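Local coordinates for D-alanyl-D-alanine carboxypeptidase (Vibrio cholerae, PDB 5TR7), which probably removes the C-terminal D-alanine from peptidoglycan precursor peptides in the cell wall, as a penicillin-binding serine carboxypeptidase of the S11 family, at residues K69-P72 against D73-K76; A102-A105 against M106-V110; V61-K64 against N65-A68. All blocks are in the same frame, centred on the assembly; numbering follows the deposited sequence.

Contact 1. Residues K69-P72 against D73-K76; sequences KNFP and DSSK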
loop_
_atom_site.group_PDB
_atom_site.type_symbol
_atom_site.label_atom_id
_atom_site.label_comp_id
_atom_site.label_asym_id
_atom_site.label_seq_id
_atom_site.Cartn_x
_atom_site.Cartn_y
_atom_site.Cartn_z
ATOM N N LYS A 69 -1.133 9.753 -20.103
ATOM C CA LYS A 69 -0.349 10.928 -20.452
ATOM C C LYS A 69 0.029 11.795 -19.256
ATOM O O LYS A 69 1.052 12.498 -19.301
ATOM C CB LYS A 69 -1.045 11.780 -21.532
ATOM C CG LYS A 69 -0.213 13.001 -21.919
ATOM C CD LYS A 69 -0.508 13.723 -23.225
ATOM C CE LYS A 69 0.684 14.666 -23.434
ATOM N NZ LYS A 69 0.739 15.362 -24.744
ATOM N N ASN A 70 -0.769 11.758 -18.195
ATOM C CA ASN A 70 -0.461 12.571 -16.998
ATOM C C ASN A 70 0.625 11.962 -16.115
ATOM O O ASN A 70 1.152 12.639 -15.234
ATOM C CB ASN A 70 -1.687 12.697 -16.112
ATOM C CG ASN A 70 -2.845 13.378 -16.822
ATOM O OD1 ASN A 70 -2.660 14.391 -17.447
ATOM N ND2 ASN A 70 -4.029 12.834 -16.701
ATOM N N PHE A 71 0.967 10.687 -16.344
ATOM C CA PHE A 71 1.942 9.995 -15.478
ATOM C C PHE A 71 3.146 9.446 -16.229
ATOM O O PHE A 71 3.260 8.211 -16.465
ATOM C CB PHE A 71 1.213 8.885 -14.738
ATOM C CG PHE A 71 0.015 9.378 -13.987
ATOM C CD1 PHE A 71 0.148 10.029 -12.757
ATOM C CD2 PHE A 71 -1.253 9.235 -14.543
ATOM C CE1 PHE A 71 -0.973 10.535 -12.122
ATOM C CE2 PHE A 71 -2.378 9.695 -13.876
ATOM C CZ PHE A 71 -2.228 10.363 -12.670
ATOM N N PRO A 72 3.997 10.366 -16.718
ATOM C CA PRO A 72 5.179 9.917 -17.422
ATOM C C PRO A 72 6.232 9.538 -16.383
ATOM O O PRO A 72 6.281 10.136 -15.301
ATOM C CB PRO A 72 5.588 11.160 -18.188
ATOM C CG PRO A 72 5.136 12.313 -17.311
ATOM C CD PRO A 72 3.976 11.831 -16.522
ATOM N N ASP A 73 7.042 8.539 -16.623
ATOM C CA ASP A 73 8.098 8.161 -15.628
ATOM C C ASP A 73 7.625 7.393 -14.387
ATOM O O ASP A 73 8.469 7.009 -13.615
ATOM C CB ASP A 73 8.896 9.352 -15.045
ATOM C CG ASP A 73 9.269 10.392 -16.060
ATOM O OD1 ASP A 73 9.131 10.162 -17.265
ATOM O OD2 ASP A 73 9.626 11.474 -15.618
ATOM N N SER A 74 6.320 7.172 -14.191
ATOM C CA SER A 74 5.809 6.431 -13.061
ATOM C C SER A 74 4.941 5.254 -13.532
ATOM O O SER A 74 4.486 5.197 -14.632
ATOM C CB SER A 74 5.002 7.321 -12.122
ATOM O OG SER A 74 3.922 7.899 -12.768
ATOM N N SER A 75 4.725 4.346 -12.644
ATOM C CA SER A 75 4.015 3.158 -12.909
ATOM C C SER A 75 2.541 3.468 -13.301
ATOM O O SER A 75 1.867 4.373 -12.734
ATOM C CB SER A 75 4.155 2.291 -11.640
ATOM O OG SER A 75 3.500 1.088 -11.841
ATOM N N LYS A 76 2.089 2.722 -14.321
ATOM C CA LYS A 76 0.756 2.833 -14.909
ATOM C C LYS A 76 0.134 1.519 -15.272
ATOM O O LYS A 76 0.840 0.546 -15.641
ATOM C CB LYS A 76 0.858 3.571 -16.233
ATOM C CG LYS A 76 1.255 5.047 -16.174
ATOM C CD LYS A 76 1.633 5.559 -17.581
ATOM C CE LYS A 76 3.016 5.041 -18.035
ATOM N NZ LYS A 76 4.164 5.672 -17.351
HETATM O O HOH W 1 4.824 10.441 -13.239
#

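Contact 2. Residues A102-A105 against M106-V110; sequences ACVA and MAEHV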
loop_
_atom_site.group_PDB
_atom_site.type_symbol
_atom_site.label_atom_id
_atom_site.label_comp_id
_atom_site.label_asym_id
_atom_site.label_seq_id
_atom_site.Cartn_x
_atom_site.Cartn_y
_atom_site.Cartn_z
ATOM N N ALA A 102 -4.825 4.325 -12.599
ATOM C CA ALA A 102 -5.945 3.580 -12.025
ATOM C C ALA A 102 -6.403 4.187 -10.684
ATOM O O ALA A 102 -7.574 4.078 -10.335
ATOM C CB ALA A 102 -5.575 2.129 -11.810
ATOM N N CYS A 103 -5.460 4.778 -9.940
ATOM C CA CYS A 103 -5.798 5.426 -8.657
ATOM C C CYS A 103 -6.748 6.565 -8.876
ATOM O O CYS A 103 -7.800 6.651 -8.227
ATOM C CB CYS A 103 -4.578 5.964 -7.920
ATOM S SG CYS A 103 -3.531 4.700 -7.203
ATOM N N VAL A 104 -6.418 7.397 -9.842
ATOM C CA VAL A 104 -7.274 8.546 -10.124
ATOM C C VAL A 104 -8.629 8.132 -10.658
ATOM O O VAL A 104 -9.630 8.750 -10.289
ATOM C CB VAL A 104 -6.614 9.529 -11.074
ATOM C CG1 VAL A 104 -7.573 10.681 -11.386
ATOM C CG2 VAL A 104 -5.343 10.059 -10.451
ATOM N N ALA A 105 -8.671 7.086 -11.491
ATOM C CA ALA A 105 -9.956 6.635 -12.022
ATOM C C ALA A 105 -10.869 6.112 -10.939
ATOM O O ALA A 105 -12.088 6.404 -10.956
ATOM C CB ALA A 105 -9.784 5.596 -13.098
ATOM N N MET A 106 -10.319 5.340 -10.004
ATOM C CA MET A 106 -11.164 4.839 -8.874
ATOM C C MET A 106 -11.579 5.974 -7.949
ATOM O O MET A 106 -12.707 6.027 -7.473
ATOM C CB MET A 106 -10.490 3.722 -8.073
ATOM C CG MET A 106 -10.452 2.385 -8.827
ATOM S SD MET A 106 -12.118 1.783 -9.246
ATOM C CE MET A 106 -12.868 1.590 -7.617
ATOM N N ALA A 107 -10.670 6.907 -7.736
ATOM C CA ALA A 107 -10.953 8.050 -6.891
ATOM C C ALA A 107 -12.197 8.769 -7.408
ATOM O O ALA A 107 -13.159 9.053 -6.657
ATOM C CB ALA A 107 -9.744 8.970 -6.867
ATOM N N GLU A 108 -12.210 8.979 -8.727
ATOM C CA GLU A 108 -13.324 9.649 -9.363
ATOM C C GLU A 108 -14.588 8.809 -9.350
ATOM O O GLU A 108 -15.669 9.341 -9.121
ATOM C CB GLU A 108 -12.981 10.086 -10.788
ATOM C CG GLU A 108 -11.916 11.157 -10.877
ATOM C CD GLU A 108 -11.608 11.595 -12.312
ATOM O OE1 GLU A 108 -11.965 10.895 -13.320
ATOM O OE2 GLU A 108 -11.043 12.703 -12.440
ATOM N N HIS A 109 -14.462 7.508 -9.566
ATOM C CA HIS A 109 -15.661 6.644 -9.578
ATOM C C HIS A 109 -16.299 6.613 -8.179
ATOM O O HIS A 109 -17.501 6.500 -8.029
ATOM C CB HIS A 109 -15.228 5.216 -9.978
ATOM C CG HIS A 109 -16.340 4.230 -10.041
ATOM N ND1 HIS A 109 -17.289 4.266 -11.031
ATOM C CD2 HIS A 109 -16.642 3.157 -9.273
ATOM C CE1 HIS A 109 -18.124 3.265 -10.887
ATOM N NE2 HIS A 109 -17.774 2.588 -9.811
ATOM N N VAL A 110 -15.455 6.642 -7.150
ATOM C CA VAL A 110 -15.944 6.597 -5.777
ATOM C C VAL A 110 -16.526 7.913 -5.271
ATOM O O VAL A 110 -17.597 7.913 -4.740
ATOM C CB VAL A 110 -14.861 6.116 -4.796
ATOM C CG1 VAL A 110 -15.239 6.357 -3.358
ATOM C CG2 VAL A 110 -14.569 4.640 -4.987
#

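Contact 3. Residues V61-K64 against N65-A68; sequences VISK and NAWA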
loop_
_atom_site.group_PDB
_atom_site.type_symbol
_atom_site.label_atom_id
_atom_site.label_comp_id
_atom_site.label_asym_id
_atom_site.label_seq_id
_atom_site.Cartn_x
_atom_site.Cartn_y
_atom_site.Cartn_z
ATOM N N VAL A 61 -15.639 4.893 -16.038
ATOM C CA VAL A 61 -15.222 5.855 -17.043
ATOM C C VAL A 61 -13.784 6.300 -16.746
ATOM O O VAL A 61 -13.412 6.578 -15.600
ATOM C CB VAL A 61 -16.042 7.136 -16.948
ATOM C CG1 VAL A 61 -15.582 8.144 -17.996
ATOM C CG2 VAL A 61 -17.519 6.840 -17.133
ATOM N N ILE A 62 -12.968 6.365 -17.784
ATOM C CA ILE A 62 -11.628 6.817 -17.641
ATOM C C ILE A 62 -11.631 8.243 -18.152
ATOM O O ILE A 62 -11.862 8.466 -19.316
ATOM C CB ILE A 62 -10.676 5.954 -18.467
ATOM C CG1 ILE A 62 -10.844 4.485 -18.115
ATOM C CG2 ILE A 62 -9.270 6.475 -18.313
ATOM C CD1 ILE A 62 -10.691 4.157 -16.626
ATOM N N SER A 63 -11.385 9.203 -17.271
ATOM C CA SER A 63 -11.416 10.646 -17.654
ATOM C C SER A 63 -10.031 11.116 -18.094
ATOM O O SER A 63 -9.030 10.355 -18.027
ATOM C CB SER A 63 -11.786 11.504 -16.465
ATOM O OG SER A 63 -10.668 11.589 -15.563
ATOM N N LYS A 64 -9.997 12.393 -18.480
ATOM C CA LYS A 64 -8.796 13.140 -18.842
ATOM C C LYS A 64 -7.751 13.066 -17.729
ATOM O O LYS A 64 -6.565 13.076 -17.990
ATOM C CB LYS A 64 -9.097 14.652 -18.941
ATOM C CG LYS A 64 -9.879 15.159 -20.145
ATOM C CD LYS A 64 -9.947 16.705 -20.110
ATOM C CE LYS A 64 -10.359 17.346 -21.434
ATOM N NZ LYS A 64 -10.216 18.826 -21.336
ATOM N N ASN A 65 -8.207 13.041 -16.485
ATOM C CA ASN A 65 -7.318 13.045 -15.339
ATOM C C ASN A 65 -6.664 11.719 -15.069
ATOM O O ASN A 65 -5.617 11.684 -14.487
ATOM C CB ASN A 65 -8.065 13.462 -14.118
ATOM C CG ASN A 65 -8.645 14.819 -14.252
ATOM O OD1 ASN A 65 -8.089 15.705 -14.914
ATOM N ND2 ASN A 65 -9.768 14.993 -13.650
ATOM N N ALA A 66 -7.299 10.636 -15.483
ATOM C CA ALA A 66 -6.734 9.322 -15.373
ATOM C C ALA A 66 -5.824 8.955 -16.619
ATOM O O ALA A 66 -5.227 7.894 -16.672
ATOM C CB ALA A 66 -7.892 8.340 -15.210
ATOM N N TRP A 67 -5.776 9.824 -17.619
ATOM C CA TRP A 67 -5.017 9.595 -18.835
ATOM C C TRP A 67 -3.542 9.304 -18.527
ATOM O O TRP A 67 -2.864 10.051 -17.774
ATOM C CB TRP A 67 -5.141 10.851 -19.715
ATOM C CG TRP A 67 -4.761 10.901 -21.168
ATOM C CD1 TRP A 67 -4.626 12.055 -21.929
ATOM C CD2 TRP A 67 -4.424 9.810 -22.041
ATOM N NE1 TRP A 67 -4.277 11.733 -23.218
ATOM C CE2 TRP A 67 -4.168 10.368 -23.328
ATOM C CE3 TRP A 67 -4.390 8.411 -21.891
ATOM C CZ2 TRP A 67 -3.801 9.572 -24.441
ATOM C CZ3 TRP A 67 -4.044 7.610 -23.010
ATOM C CH2 TRP A 67 -3.758 8.201 -24.265
ATOM N N ALA A 68 -3.087 8.187 -19.086
ATOM C CA ALA A 68 -1.709 7.725 -18.967
ATOM C C ALA A 68 -0.748 8.860 -19.195
ATOM O O ALA A 68 0.308 8.906 -18.557
ATOM C CB ALA A 68 -1.423 6.636 -19.980
#

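Contact 1. Residues K69-P72 against D73-K76
The ammonium group of K76 is gripped by two backbone carbonyls, one on each side of the bend at P72-D73. NZ of K76 donates to O of F71 at 2.8 Å, nearly in line with the carbonyl bond (164°), and to O of S74, also at 2.8 Å, here lying in the carbonyl plane. The lysine can reach both because its chain curls at its far end (chi3 -74°, chi4 -73°), swinging CE and NZ back toward the two carbonyls. CD of K76 packs 3.3 Å from the same F71 O. Lower down, CG of K76 lies 4.1 Å from CB of F71. This turn belongs to the long connection between strands 59-61 and 84-86 of the penicillin-binding domain, and it runs close to the predicted catalytic centre: the side chain of S74 is about 7 Å from that of K38, the predicted proton acceptor. OG of S74 stands 3.5 Å from CB of F71, and water 1 links that hydroxyl to the chain before the bend, donating to O of P72 at 2.5 Å. The F71 ring leaves the turn and lodges against N100, D101 and V104 of helix 100-111, with CB of N70 above one face, toward the rim. Beyond S74, the hydroxyl of S75 is hydrogen-bonded to O of Q97, and the S75 backbone pairs with that of N100.

Contact 2. Residues A102-A105 against M106-V110
Four successive backbone bonds join A102-A105 to M106-V110, each carbonyl of the first segment being taken by the amide four residues on. N of M106 donates to O of A102 at 3.0 Å and N of A107 to O of C103 at 2.9 Å; N of E108 and N of H109 follow, to the carbonyls of V104 and A105. The N-H...O angles run from 151° to 164°, so all four bonds are fairly straight, and V110 N continues the series to O of M106. Side chains crowd round the same oxygens without bonding to them: CB of A107 sits 3.3 Å from O of C103, and CG of E108 is 3.4 Å from O of V104. This is regular alpha-helix, most of helix 100-111, which follows closely on the predicted active-site residue S98; the buried side chain of C103 touches K38, the predicted proton acceptor. The polar ends of the side chains find their partners beyond the helix. E108 has its CG beside the backbone N (chi1 -66°) and is extended from there, which lays its carboxylate alongside V104, pointing the same way, with OE2 4.2 Å from CG1. OE1 of E108 is hydrogen-bonded to the hydroxyl of S63 and OE2 to ND2 of N65, so both carboxylate oxygens are occupied. H109 has a different first torsion, with CG anti to the backbone N, and its NE2 is hydrogen-bonded to OD2 of D58. Other side chains pack on neighbouring helices: A102 and M106 on L90 of helix 87-95, A107 and V110 on F117 of helix 114-127.

Contact 3. Residues V61-K64 against N65-A68
S63 holds the close-knit side of this turn. Its OG accepts the backbone N-H of N65 at 3.0 Å, with an angle of 137° at the hydrogen, and its carbonyl O receives a weak bond from N of A66 at 3.1 Å. A chi1 of 74° turns OG back over the chain, within reach of the amide two residues on, as in an ST turn. The same hydroxyl lies 3.5 Å from CB of N65. With E108 as the outside partner of both the S63 and the N65 side chains, the serine hydroxyl is engaged along the chain and across to the helix at once. Beneath the turn, the buried side chains of I62 and A66 close up, with CG2 of the isoleucine 3.9 Å from CB of the alanine.

The other side is looser and faces solvent. K64 runs its extended chain outward from the turn, and its contribution here is mainly through the backbone: its O accepts a weak, long bond from N of W67 (3.4 Å) and has CB of W67 only 3.2 Å away. The W67 indole, its CG anti to the backbone N (chi1 -166°), swings off from K64 and touches V81. ND2 of N70 adds a further bond to O of K64.

The turn leaves the end of strand 59-61, where the I62 backbone still pairs with G82 and T83 just ahead of strand 84-86, and its inner side lies on helix 100-111: I62 and A66 on A105, N65 on V104.

Along the chain contact 3 comes first, contact 1 follows directly, and contact 2 is reached only after strand 84-86 and helix 87-95. Contacts 3 and 1 are successive parts of one loop, their centres about 12 Å apart, and the N70 side chain bridges them. Helix 100-111, which carries contact 2, is the shared support: the centre of contact 2 lies about 9 Å from that of contact 3 and about 15 Å from that of contact 1. E108 joins the first pair; in the second, CZ of F71 packs 3.8 Å from CG2 of V104. The loop is thus anchored to a helix that reaches the predicted catalytic region, with contact 1 near it and contact 3 farther out.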